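Local atomic coordinates of catechol 2,3-dioxygenase (Pseudomonas sp. KL28, PDB entry 3HQ0), a protein that probably catalyses the iron-dependent extradiol cleavage of catechol by dioxygen, giving 2-hydroxy-6-oxohexa-2,4-dienoate, and works as a homotetramer. Residues F71-K76 with L120-T125; Y158-A163 with P209-L214; H216-L221 with R265-M270. All blocks are in the same frame, centred on the assembly; numbering follows the deposited sequence.

Contact 1. Residues F71-K76 with L120-T125; sequences FKVLDK and LYAEKT
The carbonyl oxygen of Tyr121 is gripped twice where strands 65-73 and 117-121 pair in parallel in the N-terminal sheet: Val73 N donates to Tyr121 O over 2.7 Å, and Lys72 CA sends its hydrogen to the same Tyr121 O from 3.2 Å. Phe71 O is held in a similar way by Tyr121 N and, through a CA-H...O contact, by Leu120 CA. On one face of the sheet the Tyr121 ring folds back under Lys72, because its CG stands between backbone N and carbonyl carbon (chi1 64°). Lys72 CA consequently sits over the ring centre, 4.1 Å from the centroid of Tyr121 and 9° off the normal, a CH-pi contact, and the two side chains cross at about a right angle. On the other face, Phe71 CB rests against Leu120 CD1. Where the strands end, Val73 CG2 meets Ala122 CB at 3.6 Å, and Val73 and Leu120 also touch Leu79 of the helix 76-89. Asp75, the N-cap, bonds Thr78. Farther out a water may link Lys76 NZ to Glu123, whose carboxylate is less surely placed. The buried part of the pair therefore rests on backbone bonds, the CH-pi contact and apolar packing.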
loop_
_atom_site.group_PDB
_atom_site.type_symbol
_atom_site.label_atom_id
_atom_site.label_comp_id
_atom_site.label_asym_id
_atom_site.label_seq_id
_atom_site.Cartn_x
_atom_site.Cartn_y
_atom_site.Cartn_z
ATOM N N PHE A 71 -9.955 26.880 -15.688
ATOM C CA PHE A 71 -10.231 26.698 -14.275
ATOM C C PHE A 71 -11.696 27.009 -13.994
ATOM O O PHE A 71 -12.295 27.879 -14.633
ATOM C CB PHE A 71 -9.345 27.638 -13.445
ATOM C CG PHE A 71 -7.873 27.327 -13.532
ATOM C CD1 PHE A 71 -7.269 26.484 -12.603
ATOM C CD2 PHE A 71 -7.093 27.871 -14.545
ATOM C CE1 PHE A 71 -5.908 26.185 -12.680
ATOM C CE2 PHE A 71 -5.730 27.582 -14.636
ATOM C CZ PHE A 71 -5.133 26.730 -13.695
ATOM N N LYS A 72 -12.270 26.291 -13.039
ATOM C CA LYS A 72 -13.649 26.529 -12.652
ATOM C C LYS A 72 -13.603 27.498 -11.481
ATOM O O LYS A 72 -12.767 27.355 -10.586
ATOM C CB LYS A 72 -14.319 25.226 -12.222
ATOM C CG LYS A 72 -15.838 25.303 -12.169
ATOM C CD LYS A 72 -16.367 25.806 -10.849
ATOM C CE LYS A 72 -17.898 25.894 -10.886
ATOM N NZ LYS A 72 -18.571 24.632 -11.346
ATOM N N VAL A 73 -14.482 28.496 -11.501
ATOM C CA VAL A 73 -14.529 29.477 -10.427
ATOM C C VAL A 73 -15.813 29.293 -9.637
ATOM O O VAL A 73 -16.762 28.673 -10.112
ATOM C CB VAL A 73 -14.432 30.922 -10.979
ATOM C CG1 VAL A 73 -13.164 31.050 -11.843
ATOM C CG2 VAL A 73 -15.682 31.274 -11.784
ATOM N N LEU A 74 -15.837 29.850 -8.434
ATOM C CA LEU A 74 -16.970 29.716 -7.527
ATOM C C LEU A 74 -18.372 29.958 -8.087
ATOM O O LEU A 74 -19.272 29.140 -7.877
ATOM C CB LEU A 74 -16.753 30.623 -6.319
ATOM C CG LEU A 74 -17.701 30.439 -5.137
ATOM C CD1 LEU A 74 -17.491 29.059 -4.526
ATOM C CD2 LEU A 74 -17.427 31.518 -4.106
ATOM N N ASP A 75 -18.558 31.074 -8.785
ATOM C CA ASP A 75 -19.872 31.441 -9.317
ATOM C C ASP A 75 -19.790 32.531 -10.391
ATOM O O ASP A 75 -18.717 33.062 -10.670
ATOM C CB ASP A 75 -20.766 31.938 -8.171
ATOM C CG ASP A 75 -20.096 33.028 -7.341
ATOM O OD1 ASP A 75 -19.393 33.869 -7.931
ATOM O OD2 ASP A 75 -20.276 33.048 -6.103
ATOM N N LYS A 76 -20.941 32.872 -10.973
ATOM C CA LYS A 76 -21.009 33.882 -12.028
ATOM C C LYS A 76 -20.431 35.235 -11.617
ATOM O O LYS A 76 -19.706 35.873 -12.388
ATOM C CB LYS A 76 -22.460 34.055 -12.492
ATOM C CG LYS A 76 -23.030 32.826 -13.207
ATOM C CD LYS A 76 -24.519 32.978 -13.525
ATOM C CE LYS A 76 -24.779 34.137 -14.483
ATOM N NZ LYS A 76 -26.224 34.247 -14.860
ATOM N N LEU A 120 -11.459 30.632 -17.738
ATOM C CA LEU A 120 -12.124 30.654 -16.444
ATOM C C LEU A 120 -13.617 30.489 -16.736
ATOM O O LEU A 120 -14.131 31.078 -17.681
ATOM C CB LEU A 120 -11.888 31.994 -15.736
ATOM C CG LEU A 120 -10.664 32.239 -14.843
ATOM C CD1 LEU A 120 -9.529 31.289 -15.143
ATOM C CD2 LEU A 120 -10.244 33.690 -15.012
ATOM N N TYR A 121 -14.302 29.666 -15.953
ATOM C CA TYR A 121 -15.732 29.482 -16.135
ATOM C C TYR A 121 -16.367 29.164 -14.791
ATOM O O TYR A 121 -15.719 28.631 -13.892
ATOM C CB TYR A 121 -16.036 28.370 -17.155
ATOM C CG TYR A 121 -15.594 26.973 -16.756
ATOM C CD1 TYR A 121 -14.302 26.525 -17.027
ATOM C CD2 TYR A 121 -16.472 26.103 -16.100
ATOM C CE1 TYR A 121 -13.889 25.247 -16.654
ATOM C CE2 TYR A 121 -16.070 24.820 -15.722
ATOM C CZ TYR A 121 -14.775 24.401 -16.003
ATOM O OH TYR A 121 -14.365 23.138 -15.639
ATOM N N ALA A 122 -17.639 29.500 -14.649
ATOM C CA ALA A 122 -18.332 29.260 -13.397
ATOM C C ALA A 122 -19.350 28.130 -13.478
ATOM O O ALA A 122 -19.694 27.537 -12.463
ATOM C CB ALA A 122 -19.016 30.539 -12.937
ATOM N N GLU A 123 -19.831 27.826 -14.679
ATOM C CA GLU A 123 -20.835 26.780 -14.828
ATOM C C GLU A 123 -20.487 25.674 -15.805
ATOM O O GLU A 123 -19.981 25.922 -16.898
ATOM C CB GLU A 123 -22.171 27.388 -15.263
ATOM C CG GLU A 123 -22.612 28.590 -14.450
ATOM C CD GLU A 123 -23.850 29.248 -15.023
ATOM O OE1 GLU A 123 -24.159 30.386 -14.616
ATOM O OE2 GLU A 123 -24.516 28.625 -15.881
ATOM N N LYS A 124 -20.772 24.449 -15.384
ATOM C CA LYS A 124 -20.571 23.258 -16.192
ATOM C C LYS A 124 -21.486 22.218 -15.569
ATOM O O LYS A 124 -21.443 21.975 -14.361
ATOM C CB LYS A 124 -19.117 22.769 -16.172
ATOM C CG LYS A 124 -18.905 21.539 -17.058
ATOM C CD LYS A 124 -17.458 21.071 -17.094
ATOM C CE LYS A 124 -16.601 21.995 -17.929
ATOM N NZ LYS A 124 -15.205 21.519 -17.975
ATOM N N THR A 125 -22.333 21.626 -16.399
ATOM C CA THR A 125 -23.295 20.642 -15.933
ATOM C C THR A 125 -22.696 19.555 -15.060
ATOM O O THR A 125 -21.651 18.986 -15.374
ATOM C CB THR A 125 -24.017 19.983 -17.108
ATOM O OG1 THR A 125 -24.537 20.998 -17.971
ATOM C CG2 THR A 125 -25.173 19.136 -16.605
HETATM O O HOH W 1 -21.764 24.758 -12.433
HETATM O O HOH W 2 -25.674 32.106 -16.693
#

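Contact 2. Residues Y158-A163 with P209-L214; sequences YGPNIA and PEKGKL
Two strands of the C-terminal domain's sheet, 151-159 and 213-220, run antiparallel here, and Tyr158 with Lys213 is a hydrogen-bonded pair where the first strand ends and the second begins. Tyr158 N donates to Lys213 O over 2.9 Å at a nearly straight 166°, yet it reaches that oxygen from above the carbonyl plane. The return bond, Lys213 N to Tyr158 O at 3.1 Å, is weak. On one face of the sheet the CB atoms of Tyr158 and Lys213 lie 3.4 Å apart, after which the two side chains part. The Tyr158 ring stacks on His215, the neighbour in sequence of the iron ligand His216, and its hydroxyl bonds Asp294 O. Lys213 curls back toward Glu210 of its own segment, in a salt bridge whose modelled length is too short to be trusted. In the fold, residues 209-212 form the loop that enters strand 213-220, whereas 160-161 turn from strand 151-159 into the helix 162-171. Asn161 occupies the N-cap position without a capping bond from its side chain, while Glu207 accepts from Ile162 N. Gly159 and Pro160 are the residues that meet 209-211. Gly159 CA, bare of a side chain, directs a hydrogen at Glu210 O from 3.4 Å with an angle of 163°. Next to it the Pro160 ring lies crosswise to the Lys211 chain: CG and CD of Pro160 both meet Lys211 CG at 3.6 Å, and CD of Pro160 also lies 3.7 Å from Pro209 O.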
loop_
_atom_site.group_PDB
_atom_site.type_symbol
_atom_site.label_atom_id
_atom_site.label_comp_id
_atom_site.label_asym_id
_atom_site.label_seq_id
_atom_site.Cartn_x
_atom_site.Cartn_y
_atom_site.Cartn_z
ATOM N N TYR A 158 5.333 24.845 -20.573
ATOM C CA TYR A 158 6.654 25.341 -20.960
ATOM C C TYR A 158 6.486 26.599 -21.815
ATOM O O TYR A 158 5.795 26.578 -22.833
ATOM C CB TYR A 158 7.386 24.284 -21.793
ATOM C CG TYR A 158 8.266 23.317 -21.021
ATOM C CD1 TYR A 158 7.938 22.901 -19.729
ATOM C CD2 TYR A 158 9.397 22.767 -21.621
ATOM C CE1 TYR A 158 8.720 21.948 -19.056
ATOM C CE2 TYR A 158 10.180 21.816 -20.961
ATOM C CZ TYR A 158 9.836 21.410 -19.685
ATOM O OH TYR A 158 10.600 20.448 -19.063
ATOM N N GLY A 159 7.121 27.689 -21.402
ATOM C CA GLY A 159 7.018 28.926 -22.151
ATOM C C GLY A 159 7.877 30.007 -21.531
ATOM O O GLY A 159 8.354 29.840 -20.414
ATOM N N PRO A 160 8.088 31.130 -22.229
ATOM C CA PRO A 160 8.903 32.245 -21.735
ATOM C C PRO A 160 8.158 33.195 -20.793
ATOM O O PRO A 160 6.937 33.121 -20.659
ATOM C CB PRO A 160 9.327 32.937 -23.024
ATOM C CG PRO A 160 8.084 32.809 -23.852
ATOM C CD PRO A 160 7.685 31.360 -23.628
ATOM N N ASN A 161 8.911 34.083 -20.147
ATOM C CA ASN A 161 8.356 35.087 -19.235
ATOM C C ASN A 161 7.534 34.510 -18.079
ATOM O O ASN A 161 6.466 35.026 -17.740
ATOM C CB ASN A 161 7.488 36.079 -20.022
ATOM C CG ASN A 161 8.146 36.534 -21.317
ATOM O OD1 ASN A 161 9.219 37.135 -21.305
ATOM N ND2 ASN A 161 7.498 36.249 -22.441
ATOM N N ILE A 162 8.047 33.451 -17.470
ATOM C CA ILE A 162 7.365 32.809 -16.359
ATOM C C ILE A 162 7.209 33.778 -15.196
ATOM O O ILE A 162 6.322 33.624 -14.355
ATOM C CB ILE A 162 8.147 31.560 -15.888
ATOM C CG1 ILE A 162 8.237 30.545 -17.033
ATOM C CG2 ILE A 162 7.483 30.946 -14.679
ATOM C CD1 ILE A 162 6.909 30.214 -17.678
ATOM N N ALA A 163 8.078 34.782 -15.150
ATOM C CA ALA A 163 8.018 35.780 -14.089
ATOM C C ALA A 163 6.704 36.549 -14.194
ATOM O O ALA A 163 6.018 36.780 -13.194
ATOM C CB ALA A 163 9.194 36.740 -14.207
ATOM N N PRO A 209 11.996 28.711 -24.089
ATOM C CA PRO A 209 11.927 29.644 -25.223
ATOM C C PRO A 209 10.650 29.576 -26.055
ATOM O O PRO A 209 10.051 30.601 -26.359
ATOM C CB PRO A 209 13.161 29.276 -26.051
ATOM C CG PRO A 209 14.108 28.719 -25.029
ATOM C CD PRO A 209 13.201 27.870 -24.184
ATOM N N GLU A 210 10.242 28.367 -26.428
ATOM C CA GLU A 210 9.049 28.177 -27.250
ATOM C C GLU A 210 7.766 28.459 -26.479
ATOM O O GLU A 210 7.573 27.928 -25.391
ATOM C CB GLU A 210 9.015 26.747 -27.779
ATOM C CG GLU A 210 7.936 26.489 -28.815
ATOM C CD GLU A 210 7.840 25.018 -29.170
ATOM O OE1 GLU A 210 8.827 24.291 -28.937
ATOM O OE2 GLU A 210 6.788 24.585 -29.686
ATOM N N LYS A 211 6.885 29.278 -27.053
ATOM C CA LYS A 211 5.627 29.620 -26.393
ATOM C C LYS A 211 4.550 28.557 -26.585
ATOM O O LYS A 211 4.563 27.822 -27.570
ATOM C CB LYS A 211 5.104 30.965 -26.912
ATOM C CG LYS A 211 6.116 32.098 -26.809
ATOM C CD LYS A 211 5.615 33.394 -27.432
ATOM C CE LYS A 211 4.883 34.258 -26.422
ATOM N NZ LYS A 211 4.485 35.576 -26.999
ATOM N N GLY A 212 3.625 28.486 -25.626
ATOM C CA GLY A 212 2.520 27.546 -25.702
ATOM C C GLY A 212 2.800 26.058 -25.575
ATOM O O GLY A 212 1.902 25.251 -25.818
ATOM N N LYS A 213 4.021 25.689 -25.192
ATOM C CA LYS A 213 4.404 24.280 -25.045
ATOM C C LYS A 213 3.712 23.576 -23.879
ATOM O O LYS A 213 3.574 24.136 -22.788
ATOM C CB LYS A 213 5.920 24.157 -24.852
ATOM C CG LYS A 213 6.755 24.364 -26.103
ATOM C CD LYS A 213 6.932 23.070 -26.900
ATOM C CE LYS A 213 5.629 22.583 -27.517
ATOM N NZ LYS A 213 5.002 23.603 -28.408
ATOM N N LEU A 214 3.288 22.338 -24.120
ATOM C CA LEU A 214 2.632 21.532 -23.095
ATOM C C LEU A 214 3.576 20.410 -22.674
ATOM O O LEU A 214 3.920 19.541 -23.487
ATOM C CB LEU A 214 1.328 20.937 -23.644
ATOM C CG LEU A 214 0.429 19.978 -22.827
ATOM C CD1 LEU A 214 0.704 18.546 -23.254
ATOM C CD2 LEU A 214 0.623 20.165 -21.330
#

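Contact 3. Residues H216-L221 with R265-M270; sequences HCSFLL and RFETFM. With FE (Fe (III) ion), chain E.
His216 and Glu267 converge on one iron ion from adjacent parallel strands, with His216 NE2 at 2.4 Å from the iron and Glu267 OE1 at 2.2 Å. Backbone bonds hold the register, among them Glu267 N to Cys217 O and Phe219 N to Glu267 O. The two ligand side chains cross obliquely, imidazole and carboxylate planes 90° apart, and the flank of His216 CD2 lies against Glu267 CB. CG of Glu267 is anti to the backbone N (chi1 162°) and the chain is extended beyond it, which carries the carboxylate to the metal. Ser218 OG fits beside this chain, donating to Glu267 OE1 over 2.9 Å from above the carboxylate plane, so the liganding oxygen has both a metal and a hydroxyl partner; Thr255 holds the other oxygen. The same Ser218 OG also meets the Phe269 ring, at CE1, roughly at right angles to its bond to Glu267. Leu220 then lowers CD1 onto one face of that ring, offset toward its rim and 4.2 Å from the centroid of Phe269. The opposite face of the sheet interlocks differently. There Phe219 presents its ring edge to Glu267 O, and the forked end of Leu221 closes on Thr268 CB, both methyls on the same side. Leu221 and Thr268 also pack on the helix 224-236. At the other end, Arg265 CD covers His216 CB while its guanidinium pairs with Asp242. With His154 of strand 151-159 completing the protein ligands, this is the two-histidine, one-carboxylate facial triad of the extradiol dioxygenases, set in a vicinal-oxygen-chelate fold.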
loop_
_atom_site.group_PDB
_atom_site.type_symbol
_atom_site.label_atom_id
_atom_site.label_comp_id
_atom_site.label_asym_id
_atom_site.label_seq_id
_atom_site.Cartn_x
_atom_site.Cartn_y
_atom_site.Cartn_z
ATOM N N HIS A 216 3.014 18.405 -19.760
ATOM C CA HIS A 216 2.065 17.346 -19.437
ATOM C C HIS A 216 0.838 17.795 -18.672
ATOM O O HIS A 216 0.837 18.838 -18.014
ATOM C CB HIS A 216 2.735 16.228 -18.609
ATOM C CG HIS A 216 3.049 16.614 -17.196
ATOM N ND1 HIS A 216 4.227 17.233 -16.833
ATOM C CD2 HIS A 216 2.328 16.485 -16.056
ATOM C CE1 HIS A 216 4.218 17.470 -15.534
ATOM N NE2 HIS A 216 3.077 17.027 -15.038
ATOM N N CYS A 217 -0.206 16.985 -18.779
ATOM C CA CYS A 217 -1.439 17.186 -18.028
ATOM C C CYS A 217 -1.333 16.090 -16.975
ATOM O O CYS A 217 -0.789 15.019 -17.262
ATOM C CB CYS A 217 -2.662 16.957 -18.907
ATOM S SG CYS A 217 -3.094 18.408 -19.866
ATOM N N SER A 218 -1.832 16.333 -15.768
ATOM C CA SER A 218 -1.705 15.321 -14.723
ATOM C C SER A 218 -2.993 14.791 -14.129
ATOM O O SER A 218 -3.965 15.531 -13.952
ATOM C CB SER A 218 -0.809 15.846 -13.595
ATOM O OG SER A 218 -0.752 14.909 -12.533
ATOM N N PHE A 219 -2.974 13.498 -13.805
ATOM C CA PHE A 219 -4.125 12.816 -13.221
ATOM C C PHE A 219 -3.780 12.147 -11.891
ATOM O O PHE A 219 -2.809 11.395 -11.785
ATOM C CB PHE A 219 -4.681 11.790 -14.216
ATOM C CG PHE A 219 -5.177 12.407 -15.488
ATOM C CD1 PHE A 219 -4.299 12.716 -16.515
ATOM C CD2 PHE A 219 -6.526 12.745 -15.631
ATOM C CE1 PHE A 219 -4.747 13.358 -17.677
ATOM C CE2 PHE A 219 -6.986 13.384 -16.780
ATOM C CZ PHE A 219 -6.094 13.692 -17.808
ATOM N N LEU A 220 -4.602 12.426 -10.884
ATOM C CA LEU A 220 -4.405 11.913 -9.530
ATOM C C LEU A 220 -4.907 10.491 -9.301
ATOM O O LEU A 220 -5.995 10.134 -9.748
ATOM C CB LEU A 220 -5.080 12.857 -8.533
ATOM C CG LEU A 220 -4.992 12.484 -7.055
ATOM C CD1 LEU A 220 -3.530 12.487 -6.602
ATOM C CD2 LEU A 220 -5.806 13.494 -6.246
ATOM N N LEU A 221 -4.109 9.693 -8.595
ATOM C CA LEU A 221 -4.463 8.305 -8.283
ATOM C C LEU A 221 -4.668 8.168 -6.775
ATOM O O LEU A 221 -4.170 8.986 -6.002
ATOM C CB LEU A 221 -3.365 7.341 -8.768
ATOM C CG LEU A 221 -3.568 6.643 -10.122
ATOM C CD1 LEU A 221 -4.125 7.612 -11.155
ATOM C CD2 LEU A 221 -2.257 6.037 -10.592
ATOM N N ARG A 265 2.197 14.073 -23.478
ATOM C CA ARG A 265 2.628 13.462 -22.224
ATOM C C ARG A 265 1.614 13.743 -21.112
ATOM O O ARG A 265 1.111 14.857 -20.976
ATOM C CB ARG A 265 3.999 13.998 -21.801
ATOM C CG ARG A 265 4.487 13.413 -20.486
ATOM C CD ARG A 265 5.650 14.183 -19.880
ATOM N NE ARG A 265 6.932 13.967 -20.550
ATOM C CZ ARG A 265 7.553 14.871 -21.305
ATOM N NH1 ARG A 265 7.009 16.065 -21.504
ATOM N NH2 ARG A 265 8.734 14.590 -21.846
ATOM N N PHE A 266 1.292 12.719 -20.334
ATOM C CA PHE A 266 0.374 12.889 -19.221
ATOM C C PHE A 266 1.028 12.252 -18.002
ATOM O O PHE A 266 1.990 11.494 -18.140
ATOM C CB PHE A 266 -0.971 12.220 -19.520
ATOM C CG PHE A 266 -0.876 10.734 -19.708
ATOM C CD1 PHE A 266 -1.143 9.866 -18.655
ATOM C CD2 PHE A 266 -0.515 10.202 -20.941
ATOM C CE1 PHE A 266 -1.050 8.480 -18.834
ATOM C CE2 PHE A 266 -0.421 8.828 -21.126
ATOM C CZ PHE A 266 -0.690 7.967 -20.071
ATOM N N GLU A 267 0.524 12.574 -16.816
ATOM C CA GLU A 267 1.077 12.009 -15.585
ATOM C C GLU A 267 0.001 11.349 -14.733
ATOM O O GLU A 267 -1.125 11.834 -14.662
ATOM C CB GLU A 267 1.765 13.099 -14.750
ATOM C CG GLU A 267 1.980 12.718 -13.276
ATOM C CD GLU A 267 2.587 13.844 -12.450
ATOM O OE1 GLU A 267 2.129 14.987 -12.581
ATOM O OE2 GLU A 267 3.514 13.586 -11.662
ATOM N N THR A 268 0.356 10.229 -14.104
ATOM C CA THR A 268 -0.553 9.529 -13.199
ATOM C C THR A 268 0.264 9.425 -11.911
ATOM O O THR A 268 1.261 8.706 -11.873
ATOM C CB THR A 268 -0.907 8.105 -13.697
ATOM O OG1 THR A 268 0.283 7.311 -13.784
ATOM C CG2 THR A 268 -1.589 8.168 -15.053
ATOM N N PHE A 269 -0.148 10.153 -10.873
ATOM C CA PHE A 269 0.576 10.159 -9.609
ATOM C C PHE A 269 -0.334 10.175 -8.392
ATOM O O PHE A 269 -1.564 10.181 -8.501
ATOM C CB PHE A 269 1.464 11.401 -9.525
ATOM C CG PHE A 269 0.719 12.636 -9.086
ATOM C CD1 PHE A 269 -0.242 13.216 -9.911
ATOM C CD2 PHE A 269 0.932 13.182 -7.819
ATOM C CE1 PHE A 269 -0.985 14.323 -9.479
ATOM C CE2 PHE A 269 0.194 14.289 -7.381
ATOM C CZ PHE A 269 -0.764 14.856 -8.214
ATOM N N MET A 270 0.307 10.190 -7.228
ATOM C CA MET A 270 -0.373 10.262 -5.945
ATOM C C MET A 270 0.692 10.684 -4.938
ATOM O O MET A 270 1.877 10.416 -5.137
ATOM C CB MET A 270 -0.988 8.908 -5.577
ATOM C CG MET A 270 -0.069 7.925 -4.896
ATOM S SD MET A 270 0.052 8.239 -3.132
ATOM C CE MET A 270 -1.679 8.437 -2.682
HETATM FE FE FE E . 2.821 17.067 -12.627
#

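From the N terminus, contact 1 comes first: it closes the loop from 71-76 through the helix 76-89 and strands 94-96 and 107-111 back to 120-125, within the N-terminal sheet. The chain then passes to the second domain, where contact 2 joins the end of strand 151-159 to the start of 213-220 and encloses the helix 162-171 with three strands. Contact 3 opens directly afterwards, at His216, and closes a loop that contains helix 224-236 and strands 241-247 and 254-259. The three loops are in series, none nested or crossed. Contacts 2 and 3 share strand 213-220, its start pairing with 151-159 and its remainder with 265-270, whereas contact 1 touches neither, its centre about 23 Å from that of contact 3.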